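Local coordinates for putative cellulase CEL6 (Mycobacterium tuberculosis, PDB 1UP3), which is a family 6 glycoside hydrolase, an endoglucanase that cleaves cellulose, probably at internal beta-1,4 linkages between glucose units, at residues G207-N210 with G211-Y214. Numbering follows the deposited sequence.
Sequences GLTN and GSHY
Thr209 and Ser212 are the two ends of a tight beta turn that carries the chain from helix 195-208 into strand 213-217, the second strand of a beta-alpha-beta unit begun by strand 184-187 in the parallel-stranded, barrel-like family 6 fold. Asn210 and Gly211 form its corner, both with positive phi, which fits a type I' turn. The backbone closure is loose: Ser212 N reaches Thr209 O at 3.4 Å, with an N-H...O angle of 133°, a weak hydrogen bond. The side chains make the shorter link, Ser212 OG donating to Thr209 OG1 at 2.6 Å. Each hydroxyl is tucked between its own backbone N and carbonyl carbon (chi1 52° for Thr209, 71° for Ser212), and this brings the two oxygens together across the mouth of the turn. Ser212 was modelled in two conformers, so this bond may hold only part of the time. Thr209 OG1 also hydrogen-bonds to the carbonyls of Ile205 and Ser206 in the last turn of the helix, while Ser206 OG meets Ser212 O. In this conformer Thr209 OG1 accepts from the serine and has one proton to offer two helix carbonyls, probably shared or alternating between them, joining helix end to strand start through a buried hydroxyl pair.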
loop_
_atom_site.group_PDB
_atom_site.type_symbol
_atom_site.label_atom_id
_atom_site.label_comp_id
_atom_site.label_asym_id
_atom_site.label_seq_id
_atom_site.Cartn_x
_atom_site.Cartn_y
_atom_site.Cartn_z
ATOM N N GLY A 207 4.597 -19.465 5.792
ATOM C CA GLY A 207 4.729 -20.909 5.829
ATOM C C GLY A 207 4.129 -21.628 4.641
ATOM O O GLY A 207 4.627 -22.692 4.235
ATOM N N LEU A 208 3.070 -21.069 4.085
ATOM C CA LEU A 208 2.346 -21.640 2.946
ATOM C C LEU A 208 2.832 -21.145 1.588
ATOM O O LEU A 208 2.328 -21.578 0.557
ATOM C CB LEU A 208 0.851 -21.341 3.103
ATOM C CG LEU A 208 0.188 -21.970 4.322
ATOM C CD1 LEU A 208 -1.199 -21.386 4.560
ATOM C CD2 LEU A 208 0.120 -23.498 4.179
ATOM N N THR A 209 3.831 -20.275 1.575
ATOM C CA THR A 209 4.415 -19.714 0.354
ATOM C C THR A 209 5.927 -19.866 0.351
ATOM O O THR A 209 6.651 -18.962 -0.083
ATOM C CB THR A 209 4.072 -18.220 0.209
ATOM O OG1 THR A 209 4.430 -17.521 1.428
ATOM C CG2 THR A 209 2.603 -18.029 0.044
ATOM N N ASN A 210 6.408 -20.954 0.923
ATOM C CA ASN A 210 7.853 -21.270 0.890
ATOM C C ASN A 210 8.744 -20.200 1.496
ATOM O O ASN A 210 9.851 -19.960 1.046
ATOM C CB ASN A 210 8.288 -21.591 -0.543
ATOM C CG ASN A 210 9.581 -22.406 -0.602
ATOM O OD1 ASN A 210 9.719 -23.430 0.083
ATOM N ND2 ASN A 210 10.546 -21.940 -1.419
ATOM N N GLY A 211 8.265 -19.565 2.554
ATOM C CA GLY A 211 9.076 -18.638 3.325
ATOM C C GLY A 211 9.110 -17.215 2.823
ATOM O O GLY A 211 10.077 -16.491 3.098
ATOM N N SER A 212 8.067 -16.798 2.136
ATOM C CA SER A 212 8.048 -15.427 1.624
ATOM C C SER A 212 8.003 -14.433 2.785
ATOM O O SER A 212 7.602 -14.760 3.918
ATOM C CB SER A 212 6.890 -15.207 0.685
ATOM O OG SER A 212 5.689 -15.194 1.401
ATOM N N HIS A 213 8.453 -13.216 2.505
ATOM C CA HIS A 213 8.515 -12.159 3.499
ATOM C C HIS A 213 7.359 -11.178 3.302
ATOM O O HIS A 213 6.684 -11.206 2.274
ATOM C CB HIS A 213 9.870 -11.451 3.396
ATOM C CG HIS A 213 11.027 -12.303 3.849
ATOM N ND1 HIS A 213 11.573 -13.298 3.068
ATOM C CD2 HIS A 213 11.727 -12.300 5.013
ATOM C CE1 HIS A 213 12.552 -13.889 3.741
ATOM N NE2 HIS A 213 12.665 -13.311 4.926
ATOM N N TYR A 214 7.138 -10.284 4.266
ATOM C CA TYR A 214 5.976 -9.407 4.178
ATOM C C TYR A 214 6.220 -8.073 4.885
ATOM O O TYR A 214 7.122 -7.938 5.736
ATOM C CB TYR A 214 4.676 -10.085 4.723
ATOM C CG TYR A 214 4.764 -10.503 6.168
ATOM C CD1 TYR A 214 5.320 -11.738 6.524
ATOM C CD2 TYR A 214 4.414 -9.644 7.176
ATOM C CE1 TYR A 214 5.463 -12.098 7.844
ATOM C CE2 TYR A 214 4.560 -10.000 8.510
ATOM C CZ TYR A 214 5.094 -11.200 8.843
ATOM O OH TYR A 214 5.287 -11.507 10.178
#